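Local coordinates for protein malate oxidoreductase (Thermotoga maritima, PDB 1VL6) that probably catalyses the NAD-dependent oxidative decarboxylation of malate to pyruvate, at residues Leu180-Leu185 against Lys287-Ala292; Lys184-Lys189 against Gly309-Ala314; Glu279-Met284 against Glu303-Ala308. All coordinates share one frame; numbering follows the deposited sequence.

Contact 1 of 3, residues Leu180-Leu185 against Lys287-Ala292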
ATOM      1  N   LEU A 180      10.573 -31.189  22.200  1.00 60.75           N
ATOM      2  CA  LEU A 180      11.511 -32.097  21.490  1.00 60.09           C
ATOM      3  C   LEU A 180      12.956 -31.668  21.578  1.00 60.43           C
ATOM      4  O   LEU A 180      13.841 -32.496  21.809  1.00 63.30           O
ATOM      5  CB  LEU A 180      11.134 -32.266  20.029  1.00 53.97           C
ATOM      6  CG  LEU A 180       9.810 -33.020  19.855  1.00 63.06           C
ATOM      7  CD1 LEU A 180       9.357 -32.971  18.419  1.00 68.57           C
ATOM      8  CD2 LEU A 180       9.903 -34.456  20.315  1.00 61.50           C
ATOM      9  N   ASN A 181      13.215 -30.383  21.390  1.00 61.78           N
ATOM     10  CA  ASN A 181      14.580 -29.882  21.455  1.00 62.51           C
ATOM     11  C   ASN A 181      15.127 -29.895  22.888  1.00 62.83           C
ATOM     12  O   ASN A 181      16.266 -30.294  23.136  1.00 64.01           O
ATOM     13  CB  ASN A 181      14.654 -28.519  20.800  1.00 59.22           C
ATOM     14  CG  ASN A 181      14.733 -28.611  19.268  1.00 64.30           C
ATOM     15  OD1 ASN A 181      14.885 -29.691  18.678  1.00 62.38           O
ATOM     16  ND2 ASN A 181      14.648 -27.475  18.629  1.00 55.40           N
ATOM     17  N   ALA A 182      14.308 -29.496  23.838  1.00 61.82           N
ATOM     18  CA  ALA A 182      14.734 -29.576  25.220  1.00 63.33           C
ATOM     19  C   ALA A 182      15.096 -31.030  25.601  1.00 63.01           C
ATOM     20  O   ALA A 182      16.091 -31.287  26.260  1.00 58.97           O
ATOM     21  CB  ALA A 182      13.629 -29.015  26.135  1.00 64.68           C
ATOM     22  N   LEU A 183      14.259 -31.966  25.164  1.00 63.75           N
ATOM     23  CA  LEU A 183      14.455 -33.381  25.431  1.00 63.74           C
ATOM     24  C   LEU A 183      15.793 -33.883  24.876  1.00 63.11           C
ATOM     25  O   LEU A 183      16.505 -34.595  25.546  1.00 64.55           O
ATOM     26  CB  LEU A 183      13.283 -34.198  24.845  1.00 63.71           C
ATOM     27  CG  LEU A 183      13.337 -35.692  25.118  1.00 65.42           C
ATOM     28  CD1 LEU A 183      13.118 -35.911  26.639  1.00 68.67           C
ATOM     29  CD2 LEU A 183      12.354 -36.505  24.293  1.00 58.13           C
ATOM     30  N   LYS A 184      16.111 -33.483  23.663  1.00 61.77           N
ATOM     31  CA  LYS A 184      17.362 -33.803  23.062  1.00 63.62           C
ATOM     32  C   LYS A 184      18.504 -33.341  23.940  1.00 62.00           C
ATOM     33  O   LYS A 184      19.414 -34.110  24.194  1.00 61.36           O
ATOM     34  CB  LYS A 184      17.444 -33.183  21.665  1.00 65.58           C
ATOM     35  CG  LYS A 184      18.737 -33.400  20.940  1.00 69.48           C
ATOM     36  CD  LYS A 184      18.731 -32.608  19.583  1.00 75.60           C
ATOM     37  CE  LYS A 184      20.175 -32.515  18.950  1.00 85.11           C
ATOM     38  NZ  LYS A 184      20.273 -31.566  17.755  1.00 84.63           N
ATOM     39  N   LEU A 185      18.472 -32.091  24.381  1.00 62.54           N
ATOM     40  CA  LEU A 185      19.538 -31.521  25.204  1.00 62.36           C
ATOM     41  C   LEU A 185      19.690 -32.233  26.535  1.00 62.78           C
ATOM     42  O   LEU A 185      20.764 -32.392  27.039  1.00 65.06           O
ATOM     43  CB  LEU A 185      19.274 -30.042  25.472  1.00 62.88           C
ATOM     44  CG  LEU A 185      19.419 -29.237  24.187  1.00 66.46           C
ATOM     45  CD1 LEU A 185      18.919 -27.829  24.318  1.00 62.26           C
ATOM     46  CD2 LEU A 185      20.866 -29.254  23.758  1.00 58.52           C
ATOM     47  N   LYS A 287      18.422 -32.374  35.905  1.00 67.45           N
ATOM     48  CA  LYS A 287      18.300 -31.546  34.714  1.00 67.33           C
ATOM     49  C   LYS A 287      16.853 -31.257  34.319  1.00 64.56           C
ATOM     50  O   LYS A 287      16.447 -31.445  33.188  1.00 63.14           O
ATOM     51  CB  LYS A 287      19.113 -32.143  33.579  1.00 69.93           C
ATOM     52  CG  LYS A 287      20.651 -31.924  33.771  1.00 74.79           C
ATOM     53  CD  LYS A 287      21.483 -32.444  32.569  1.00 73.30           C
ATOM     54  CE  LYS A 287      22.791 -31.631  32.318  1.00 87.45           C
ATOM     55  NZ  LYS A 287      23.245 -31.691  30.847  1.00 88.23           N
ATOM     56  N   PRO A 288      16.064 -30.784  35.276  1.00 63.06           N
ATOM     57  CA  PRO A 288      14.666 -30.500  35.047  1.00 61.41           C
ATOM     58  C   PRO A 288      14.425 -29.334  34.109  1.00 62.92           C
ATOM     59  O   PRO A 288      15.199 -28.358  34.082  1.00 64.78           O
ATOM     60  CB  PRO A 288      14.176 -30.139  36.432  1.00 65.01           C
ATOM     61  CG  PRO A 288      15.368 -29.610  37.127  1.00 59.32           C
ATOM     62  CD  PRO A 288      16.449 -30.498  36.668  1.00 64.29           C
ATOM     63  N   VAL A 289      13.335 -29.438  33.362  1.00 62.39           N
ATOM     64  CA  VAL A 289      12.969 -28.483  32.374  1.00 62.53           C
ATOM     65  C   VAL A 289      11.642 -27.899  32.764  1.00 62.87           C
ATOM     66  O   VAL A 289      10.713 -28.661  33.143  1.00 64.44           O
ATOM     67  CB  VAL A 289      12.842 -29.131  30.993  1.00 64.15           C
ATOM     68  CG1 VAL A 289      12.267 -28.119  29.961  1.00 67.42           C
ATOM     69  CG2 VAL A 289      14.175 -29.573  30.547  1.00 62.61           C
ATOM     70  N   ILE A 290      11.569 -26.563  32.689  1.00 60.93           N
ATOM     71  CA  ILE A 290      10.438 -25.768  33.180  1.00 61.39           C
ATOM     72  C   ILE A 290       9.987 -24.833  32.046  1.00 63.61           C
ATOM     73  O   ILE A 290      10.721 -23.870  31.693  1.00 64.47           O
ATOM     74  CB  ILE A 290      10.880 -24.875  34.360  1.00 63.94           C
ATOM     75  CG1 ILE A 290      11.462 -25.690  35.509  1.00 62.52           C
ATOM     76  CG2 ILE A 290       9.727 -23.966  34.860  1.00 69.14           C
ATOM     77  CD1 ILE A 290      10.532 -26.542  36.186  1.00 65.58           C
ATOM     78  N   PHE A 291       8.822 -25.146  31.456  1.00 63.59           N
ATOM     79  CA  PHE A 291       8.197 -24.306  30.463  1.00 62.57           C
ATOM     80  C   PHE A 291       7.111 -23.623  31.302  1.00 63.98           C
ATOM     81  O   PHE A 291       6.107 -24.279  31.686  1.00 64.78           O
ATOM     82  CB  PHE A 291       7.542 -25.137  29.346  1.00 60.61           C
ATOM     83  CG  PHE A 291       8.487 -25.778  28.340  1.00 58.21           C
ATOM     84  CD1 PHE A 291       9.860 -25.762  28.473  1.00 65.16           C
ATOM     85  CD2 PHE A 291       7.950 -26.500  27.270  1.00 67.61           C
ATOM     86  CE1 PHE A 291      10.674 -26.392  27.526  1.00 60.74           C
ATOM     87  CE2 PHE A 291       8.754 -27.128  26.316  1.00 60.69           C
ATOM     88  CZ  PHE A 291      10.113 -27.069  26.446  1.00 66.86           C
ATOM     89  N   ALA A 292       7.308 -22.357  31.638  1.00 62.86           N
ATOM     90  CA  ALA A 292       6.331 -21.679  32.467  1.00 63.37           C
ATOM     91  C   ALA A 292       5.705 -20.622  31.624  1.00 63.44           C
ATOM     92  O   ALA A 292       6.183 -19.489  31.585  1.00 65.02           O
ATOM     93  CB  ALA A 292       6.980 -21.089  33.721  1.00 60.83           C
TER

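Contact 2 of 3, residues Lys184-Lys189 against Gly309-Ala314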
ATOM      1  N   LYS A 184      16.111 -33.483  23.663  1.00 61.77           N
ATOM      2  CA  LYS A 184      17.362 -33.803  23.062  1.00 63.62           C
ATOM      3  C   LYS A 184      18.504 -33.341  23.940  1.00 62.00           C
ATOM      4  O   LYS A 184      19.414 -34.110  24.194  1.00 61.36           O
ATOM      5  CB  LYS A 184      17.444 -33.183  21.665  1.00 65.58           C
ATOM      6  CG  LYS A 184      18.737 -33.400  20.940  1.00 69.48           C
ATOM      7  CD  LYS A 184      18.731 -32.608  19.583  1.00 75.60           C
ATOM      8  CE  LYS A 184      20.175 -32.515  18.950  1.00 85.11           C
ATOM      9  NZ  LYS A 184      20.273 -31.566  17.755  1.00 84.63           N
ATOM     10  N   LEU A 185      18.472 -32.091  24.381  1.00 62.54           N
ATOM     11  CA  LEU A 185      19.538 -31.521  25.204  1.00 62.36           C
ATOM     12  C   LEU A 185      19.690 -32.233  26.535  1.00 62.78           C
ATOM     13  O   LEU A 185      20.764 -32.392  27.039  1.00 65.06           O
ATOM     14  CB  LEU A 185      19.274 -30.042  25.472  1.00 62.88           C
ATOM     15  CG  LEU A 185      19.419 -29.237  24.187  1.00 66.46           C
ATOM     16  CD1 LEU A 185      18.919 -27.829  24.318  1.00 62.26           C
ATOM     17  CD2 LEU A 185      20.866 -29.254  23.758  1.00 58.52           C
ATOM     18  N   THR A 186      18.579 -32.649  27.069  1.00 63.28           N
ATOM     19  CA  THR A 186      18.459 -33.487  28.235  1.00 63.21           C
ATOM     20  C   THR A 186      19.051 -34.895  28.119  1.00 63.40           C
ATOM     21  O   THR A 186      19.402 -35.547  29.122  1.00 64.48           O
ATOM     22  CB  THR A 186      16.932 -33.571  28.427  1.00 66.19           C
ATOM     23  OG1 THR A 186      16.511 -32.657  29.467  1.00 71.11           O
ATOM     24  CG2 THR A 186      16.517 -34.854  28.815  1.00 59.34           C
ATOM     25  N   GLU A 187      19.090 -35.399  26.900  1.00 63.81           N
ATOM     26  CA  GLU A 187      19.608 -36.732  26.599  1.00 64.41           C
ATOM     27  C   GLU A 187      18.779 -37.881  27.165  1.00 63.46           C
ATOM     28  O   GLU A 187      19.259 -38.999  27.234  1.00 65.73           O
ATOM     29  CB  GLU A 187      21.077 -36.877  27.014  1.00 62.98           C
ATOM     30  CG  GLU A 187      22.019 -36.185  26.051  1.00 68.84           C
ATOM     31  CD  GLU A 187      23.493 -36.256  26.435  1.00 71.52           C
ATOM     32  OE1 GLU A 187      23.867 -35.977  27.615  1.00 79.34           O
ATOM     33  OE2 GLU A 187      24.285 -36.568  25.525  1.00 81.49           O
ATOM     34  N   LYS A 188      17.528 -37.630  27.492  1.00 61.03           N
ATOM     35  CA  LYS A 188      16.622 -38.634  28.014  1.00 59.87           C
ATOM     36  C   LYS A 188      15.725 -39.200  26.882  1.00 62.21           C
ATOM     37  O   LYS A 188      15.589 -38.587  25.815  1.00 61.88           O
ATOM     38  CB  LYS A 188      15.727 -37.994  29.073  1.00 60.17           C
ATOM     39  CG  LYS A 188      16.435 -37.586  30.325  1.00 56.95           C
ATOM     40  CD  LYS A 188      15.597 -36.730  31.235  1.00 55.32           C
ATOM     41  CE  LYS A 188      16.357 -36.401  32.564  1.00 54.08           C
ATOM     42  NZ  LYS A 188      15.560 -35.396  33.403  1.00 61.70           N
ATOM     43  N   LYS A 189      15.113 -40.366  27.119  1.00 64.06           N
ATOM     44  CA  LYS A 189      14.257 -41.051  26.106  1.00 63.53           C
ATOM     45  C   LYS A 189      12.795 -40.631  26.263  1.00 62.30           C
ATOM     46  O   LYS A 189      12.275 -40.614  27.358  1.00 66.88           O
ATOM     47  CB  LYS A 189      14.344 -42.578  26.218  1.00 60.72           C
ATOM     48  CG  LYS A 189      15.756 -43.123  26.211  1.00 60.52           C
ATOM     49  CD  LYS A 189      15.786 -44.663  26.245  1.00 66.20           C
ATOM     50  CE  LYS A 189      16.969 -45.205  25.428  1.00 73.21           C
ATOM     51  NZ  LYS A 189      17.045 -46.692  25.444  1.00 77.56           N
ATOM     52  N   GLY A 309      17.869 -24.468  40.317  1.00 62.29           N
ATOM     53  CA  GLY A 309      18.417 -25.643  39.703  1.00 61.80           C
ATOM     54  C   GLY A 309      17.871 -26.025  38.326  1.00 63.74           C
ATOM     55  O   GLY A 309      18.265 -27.048  37.762  1.00 65.67           O
ATOM     56  N   ALA A 310      16.983 -25.226  37.752  1.00 63.72           N
ATOM     57  CA  ALA A 310      16.407 -25.579  36.460  1.00 63.82           C
ATOM     58  C   ALA A 310      17.485 -25.700  35.400  1.00 64.86           C
ATOM     59  O   ALA A 310      18.344 -24.857  35.297  1.00 65.68           O
ATOM     60  CB  ALA A 310      15.367 -24.535  36.020  1.00 66.08           C
ATOM     61  N   PHE A 311      17.436 -26.748  34.592  1.00 66.84           N
ATOM     62  CA  PHE A 311      18.414 -26.902  33.472  1.00 64.76           C
ATOM     63  C   PHE A 311      18.012 -26.070  32.295  1.00 65.26           C
ATOM     64  O   PHE A 311      18.868 -25.556  31.626  1.00 67.30           O
ATOM     65  CB  PHE A 311      18.462 -28.354  33.025  1.00 65.64           C
ATOM     66  CG  PHE A 311      19.235 -28.602  31.788  1.00 64.64           C
ATOM     67  CD1 PHE A 311      20.555 -28.210  31.689  1.00 66.85           C
ATOM     68  CD2 PHE A 311      18.661 -29.328  30.737  1.00 61.68           C
ATOM     69  CE1 PHE A 311      21.289 -28.475  30.533  1.00 62.33           C
ATOM     70  CE2 PHE A 311      19.375 -29.626  29.616  1.00 55.92           C
ATOM     71  CZ  PHE A 311      20.703 -29.195  29.506  1.00 65.91           C
ATOM     72  N   ILE A 312      16.709 -25.971  32.010  1.00 65.43           N
ATOM     73  CA  ILE A 312      16.184 -25.136  30.886  1.00 63.97           C
ATOM     74  C   ILE A 312      14.872 -24.484  31.313  1.00 64.00           C
ATOM     75  O   ILE A 312      13.979 -25.146  31.913  1.00 64.89           O
ATOM     76  CB  ILE A 312      15.898 -25.976  29.643  1.00 63.90           C
ATOM     77  CG1 ILE A 312      17.187 -26.397  28.967  1.00 67.48           C
ATOM     78  CG2 ILE A 312      15.028 -25.199  28.642  1.00 64.01           C
ATOM     79  CD1 ILE A 312      17.002 -27.547  27.957  1.00 67.90           C
ATOM     80  N   VAL A 313      14.745 -23.207  30.985  1.00 61.63           N
ATOM     81  CA  VAL A 313      13.563 -22.480  31.368  1.00 62.68           C
ATOM     82  C   VAL A 313      13.017 -21.780  30.125  1.00 63.10           C
ATOM     83  O   VAL A 313      13.765 -21.175  29.322  1.00 62.17           O
ATOM     84  CB  VAL A 313      13.908 -21.455  32.467  1.00 62.83           C
ATOM     85  CG1 VAL A 313      12.703 -20.634  32.831  1.00 68.03           C
ATOM     86  CG2 VAL A 313      14.440 -22.145  33.660  1.00 67.24           C
ATOM     87  N   ALA A 314      11.712 -21.875  29.957  1.00 63.14           N
ATOM     88  CA  ALA A 314      11.064 -21.226  28.847  1.00 64.11           C
ATOM     89  C   ALA A 314       9.818 -20.533  29.336  1.00 62.52           C
ATOM     90  O   ALA A 314       9.196 -20.985  30.284  1.00 60.60           O
ATOM     91  CB  ALA A 314      10.706 -22.263  27.757  1.00 66.14           C
TER

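Contact 3 of 3, residues Glu279-Met284 against Glu303-Ala308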
ATOM      1  N   GLU A 279      11.641 -24.375  45.726  1.00 61.63           N
ATOM      2  CA  GLU A 279      12.124 -25.619  46.333  1.00 61.25           C
ATOM      3  C   GLU A 279      11.565 -26.908  45.709  1.00 61.12           C
ATOM      4  O   GLU A 279      12.222 -27.951  45.756  1.00 62.33           O
ATOM      5  CB  GLU A 279      11.948 -25.583  47.829  1.00 55.75           C
ATOM      6  CG  GLU A 279      12.938 -24.636  48.517  1.00 60.36           C
ATOM      7  CD  GLU A 279      14.427 -25.001  48.260  1.00 63.84           C
ATOM      8  OE1 GLU A 279      14.967 -25.941  48.876  1.00 57.74           O
ATOM      9  OE2 GLU A 279      15.092 -24.332  47.433  1.00 56.29           O
ATOM     10  N   TRP A 280      10.402 -26.831  45.058  1.00 60.29           N
ATOM     11  CA  TRP A 280       9.862 -27.999  44.334  1.00 59.82           C
ATOM     12  C   TRP A 280      10.803 -28.462  43.236  1.00 60.00           C
ATOM     13  O   TRP A 280      10.915 -29.658  42.952  1.00 59.90           O
ATOM     14  CB  TRP A 280       8.466 -27.735  43.734  1.00 55.81           C
ATOM     15  CG  TRP A 280       7.442 -27.317  44.767  1.00 56.26           C
ATOM     16  CD1 TRP A 280       7.608 -27.329  46.132  1.00 49.65           C
ATOM     17  CD2 TRP A 280       6.110 -26.842  44.542  1.00 48.63           C
ATOM     18  NE1 TRP A 280       6.466 -26.891  46.755  1.00 54.19           N
ATOM     19  CE2 TRP A 280       5.534 -26.581  45.811  1.00 58.51           C
ATOM     20  CE3 TRP A 280       5.346 -26.601  43.413  1.00 60.22           C
ATOM     21  CZ2 TRP A 280       4.238 -26.104  45.972  1.00 52.59           C
ATOM     22  CZ3 TRP A 280       4.050 -26.118  43.576  1.00 56.39           C
ATOM     23  CH2 TRP A 280       3.518 -25.870  44.845  1.00 55.73           C
ATOM     24  N   ILE A 281      11.503 -27.524  42.629  1.00 59.69           N
ATOM     25  CA  ILE A 281      12.400 -27.868  41.533  1.00 61.00           C
ATOM     26  C   ILE A 281      13.440 -28.875  41.951  1.00 63.23           C
ATOM     27  O   ILE A 281      13.813 -29.740  41.169  1.00 63.55           O
ATOM     28  CB  ILE A 281      13.051 -26.604  40.942  1.00 61.99           C
ATOM     29  CG1 ILE A 281      11.958 -25.805  40.223  1.00 62.63           C
ATOM     30  CG2 ILE A 281      14.199 -27.008  39.967  1.00 66.27           C
ATOM     31  CD1 ILE A 281      12.437 -24.696  39.388  1.00 69.72           C
ATOM     32  N   LYS A 282      13.879 -28.778  43.198  1.00 64.35           N
ATOM     33  CA  LYS A 282      14.881 -29.666  43.715  1.00 63.31           C
ATOM     34  C   LYS A 282      14.331 -31.069  43.935  1.00 65.79           C
ATOM     35  O   LYS A 282      15.105 -31.982  44.110  1.00 67.85           O
ATOM     36  CB  LYS A 282      15.452 -29.070  45.014  1.00 62.74           C
ATOM     37  CG  LYS A 282      16.041 -27.677  44.779  1.00 62.74           C
ATOM     38  CD  LYS A 282      17.020 -27.163  45.825  1.00 58.90           C
ATOM     39  CE  LYS A 282      17.317 -25.632  45.578  1.00 55.61           C
ATOM     40  NZ  LYS A 282      17.631 -24.924  46.869  1.00 54.96           N
ATOM     41  N   LYS A 283      13.011 -31.262  43.940  1.00 66.36           N
ATOM     42  CA  LYS A 283      12.438 -32.613  44.104  1.00 64.17           C
ATOM     43  C   LYS A 283      12.046 -33.186  42.762  1.00 63.26           C
ATOM     44  O   LYS A 283      11.620 -34.313  42.693  1.00 62.64           O
ATOM     45  CB  LYS A 283      11.236 -32.604  45.002  1.00 61.94           C
ATOM     46  CG  LYS A 283      11.525 -32.048  46.381  1.00 71.05           C
ATOM     47  CD  LYS A 283      10.328 -32.231  47.346  1.00 69.95           C
ATOM     48  CE  LYS A 283       9.096 -31.472  46.881  1.00 71.09           C
ATOM     49  NZ  LYS A 283       8.080 -31.559  47.906  1.00 67.93           N
HETATM   50  N   MSE A 284      12.216 -32.420  41.690  1.00 63.00           N
HETATM   51  CA  MSE A 284      12.053 -32.949  40.340  1.00 64.12           C
HETATM   52  C   MSE A 284      13.281 -33.773  40.030  1.00 64.63           C
HETATM   53  O   MSE A 284      14.201 -33.801  40.815  1.00 67.06           O
HETATM   54  CB  MSE A 284      11.918 -31.817  39.292  1.00 65.14           C
HETATM   55  CG  MSE A 284      10.683 -30.966  39.482  1.00 62.17           C
HETATM   56 SE   MSE A 284      10.533 -29.518  38.218  1.00 69.27          SE
HETATM   57  CE  MSE A 284      10.490 -30.529  36.446  1.00 68.35           C
ATOM     58  N   GLU A 303      14.402 -16.464  36.456  1.00 62.67           N
ATOM     59  CA  GLU A 303      15.716 -16.429  37.111  1.00 61.56           C
ATOM     60  C   GLU A 303      15.628 -17.303  38.382  1.00 62.30           C
ATOM     61  O   GLU A 303      16.467 -18.192  38.606  1.00 61.61           O
ATOM     62  CB  GLU A 303      16.171 -15.010  37.412  1.00 59.31           C
ATOM     63  CG  GLU A 303      17.562 -14.931  38.029  1.00 66.20           C
ATOM     64  CD  GLU A 303      18.645 -15.502  37.147  1.00 69.72           C
ATOM     65  OE1 GLU A 303      18.480 -15.518  35.906  1.00 85.87           O
ATOM     66  OE2 GLU A 303      19.669 -15.939  37.696  1.00 79.32           O
ATOM     67  N   LEU A 304      14.574 -17.091  39.171  1.00 61.72           N
ATOM     68  CA  LEU A 304      14.379 -17.861  40.373  1.00 61.97           C
ATOM     69  C   LEU A 304      14.459 -19.358  40.066  1.00 62.56           C
ATOM     70  O   LEU A 304      15.072 -20.140  40.789  1.00 60.18           O
ATOM     71  CB  LEU A 304      13.019 -17.545  41.010  1.00 62.99           C
ATOM     72  CG  LEU A 304      12.677 -18.271  42.328  1.00 61.15           C
ATOM     73  CD1 LEU A 304      13.770 -18.125  43.382  1.00 62.49           C
ATOM     74  CD2 LEU A 304      11.400 -17.734  42.873  1.00 67.48           C
ATOM     75  N   ALA A 305      13.831 -19.760  38.985  1.00 64.15           N
ATOM     76  CA  ALA A 305      13.886 -21.144  38.608  1.00 65.36           C
ATOM     77  C   ALA A 305      15.308 -21.595  38.299  1.00 64.13           C
ATOM     78  O   ALA A 305      15.682 -22.684  38.739  1.00 62.55           O
ATOM     79  CB  ALA A 305      12.982 -21.384  37.424  1.00 69.04           C
ATOM     80  N   ARG A 306      16.061 -20.792  37.521  1.00 64.17           N
ATOM     81  CA  ARG A 306      17.467 -21.119  37.205  1.00 66.36           C
ATOM     82  C   ARG A 306      18.189 -21.263  38.531  1.00 63.18           C
ATOM     83  O   ARG A 306      18.825 -22.268  38.759  1.00 63.36           O
ATOM     84  CB  ARG A 306      18.195 -20.077  36.331  1.00 64.54           C
ATOM     85  CG  ARG A 306      17.789 -20.099  34.842  1.00 82.36           C
ATOM     86  CD  ARG A 306      17.936 -18.735  34.078  1.00 81.48           C
ATOM     87  NE  ARG A 306      16.957 -18.577  32.986  1.00100.36           N
ATOM     88  CZ  ARG A 306      16.540 -17.392  32.479  1.00109.63           C
ATOM     89  NH1 ARG A 306      17.024 -16.246  32.971  1.00116.81           N
ATOM     90  NH2 ARG A 306      15.631 -17.344  31.489  1.00 91.45           N
ATOM     91  N   GLU A 307      18.013 -20.285  39.421  1.00 60.33           N
ATOM     92  CA  GLU A 307      18.696 -20.287  40.690  1.00 61.21           C
ATOM     93  C   GLU A 307      18.418 -21.506  41.550  1.00 60.48           C
ATOM     94  O   GLU A 307      19.246 -21.912  42.340  1.00 58.95           O
ATOM     95  CB  GLU A 307      18.349 -19.024  41.456  1.00 60.15           C
ATOM     96  CG  GLU A 307      18.778 -17.764  40.750  1.00 64.25           C
ATOM     97  CD  GLU A 307      20.261 -17.473  40.800  1.00 65.99           C
ATOM     98  OE1 GLU A 307      21.003 -18.020  41.643  1.00 64.83           O
ATOM     99  OE2 GLU A 307      20.684 -16.650  39.981  1.00 69.94           O
ATOM    100  N   ALA A 308      17.240 -22.075  41.383  1.00 62.75           N
ATOM    101  CA  ALA A 308      16.815 -23.235  42.138  1.00 64.21           C
ATOM    102  C   ALA A 308      17.223 -24.536  41.472  1.00 64.73           C
ATOM    103  O   ALA A 308      16.970 -25.612  42.035  1.00 69.49           O
ATOM    104  CB  ALA A 308      15.285 -23.201  42.377  1.00 63.81           C
TER

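Contact 1 of 3, residues Leu180-Leu185 against Lys287-Ala292
Ala182, on the last turns of helix 166-186, faces strand 289-292, and the closest backbone approach is between the CA atoms of Ala182 and Val289, 7.4 Å apart. Alanine suits a close approach, because its one-carbon side chain puts little bulk between the two backbones; its lone methyl points toward the strand. The methyl meets two strand residues. Ala182 CB lies 4.2 Å from CG1 of Val289 and 4.0 Å from CZ of Phe291, so it packs against both residues that the strand turns to this side, with Ile290 between them directed to the other face of the sheet.

The phenylalanine is met at its rim. Ala182 CB sits near the plane of the Phe291 ring, beyond CZ and CE1, rather than over a face. The ring reaches this position because its CG is anti to the carbonyl carbon (chi1 -74°), which carries the flat group out from the sheet until its far end abuts the helix. In Val289 it is CG1, anti to the backbone N (chi1 173°), that touches the methyl. Beta-branched valine suits an extended strand and presents a compact apolar methyl to the helix.

All three touching residues are buried, and the contact between the segments is wholly apolar. Phe266 on the neighbouring strand 266-269 and Ile312 on strand 312-315 also touch Ala182, so the methyl rests over more than one strand. Close to its end the same helix carries Asn181, whose ND2 bonds to the carbonyl oxygens of Ala357 and Ile367. A helix packed against one face of the largely parallel sheet of an alpha/beta nucleotide-binding domain makes contacts of this kind, consistent with the Rossmann-type fold of malic enzymes.

Contact 2 of 3, residues Lys184-Lys189 against Gly309-Ala314
Leu185 and Thr186, at the C-terminal end of helix 166-186, cover the start of strand 312-315, an outermost strand of the Rossmann-type sheet within this chain. The nearest CA atoms of the two segments, those of Thr186 and Phe311, are 8.4 Å apart, and the gap is bridged by large side chains.

The aliphatic part pairs Leu185 with Ile312. Their side chains cross at about a right angle, with CD1 of Leu185 4.1 Å from CD1 of Ile312. The long isoleucine branch can meet the helix because its CG1 stands anti to the carbonyl carbon (chi1 -73°), and the branched end of the leucine gives apolar surface at a partly exposed border. Ile312 also lies against Val289, which ties this patch into the buried layer beneath the helix.

Aromatic packing comes from Phe311, whose CG is anti to the backbone N (chi1 171°), sending the ring toward the helix end. CG1 of the adjacent Ile312 rests over one of its faces, 3.7 Å above the plane and offset toward the rim. CE2 of Phe311 also approaches Leu185 CB at 4.2 Å. Phenylalanine suits a place where a wide apolar surface must bridge from the strand to the end of a helix.

Polar atoms of the helix end meet the same ring. Leu185 O lies obliquely to it, and the Thr186 hydroxyl OG1 is 4.2 Å from CD2 of Phe311. At the ring's edge, near its plane, the backbone N of Thr186 stands 4.0 Å from Phe311 CE2.

Contact 3 of 3, residues Glu279-Met284 against Glu303-Ala308
Ile281 and Ala308 bring together two short segments, 279-284 and 303-308, which flank strand 289-292 in sequence and pack on the same side of the Rossmann-type sheet. Their CA atoms are 6.4 Å apart, a close spacing that small residues such as Ala305 and Ala308 suit.

Along the first segment, Glu279 contributes mainly through a salt bridge within its own segment. Glu279 OE2, using the syn lone pair, accepts from Lys282 NZ at 2.7 Å. An acid and a base three residues apart suit this exposed, weakly helical turn, and the bridge probably helps to hold the lysine chain in place.

Ile281 is the buried centre of the contact. Its CG1 branch, anti to the carbonyl carbon (chi1 -69°), points to Ala305, and CD1 of Ile281 lies 3.9 Å from CB of Ala305. The shorter branch turns to the carbonyl of Ala308, with Ile281 CG2 3.7 Å from Ala308 O. The two beta carbons also meet, Ile281 CB lying 4.3 Å from Ala308 CB. A two-branched apolar residue can thus reach both Ala305 and Ala308, and the alanine methyls leave room for it. Ile281 also touches Ile290 and Pro288, so it sits between the second helix and the sheet.

From Ile281 the chain makes a type I beta turn that ends at Met284, a selenomethionine. Within this turn Lys282 follows Ile281 at the solvent edge. Lysine suits this rim, its aliphatic length packing while its charged end reaches Glu279. The chain, extended beyond CG, runs alongside the carbonyl of Ala308, and Lys282 CG lies 3.6 Å from Ala308 O.

In the fold
All three contacts lie in the NAD-binding part of the chain and involve one mixed sheet, in which strands 289-292 and 312-315 are neighbours. Contacts 1 and 2 have centres about 4 Å apart and share the end of helix 166-186, which packs on one face of those strands. The centre of contact 3 lies about 14 Å from that of contact 1 and 13 Å from that of contact 2, and its helices 278-281 and 302-307 pack on the other face. After 180-189 come 279-284, 287-292, 303-308 and 309-314, so contact 3 nests within contact 2 and crosses contact 1. Helices thus cover both faces of this edge of the probable nucleotide-binding domain.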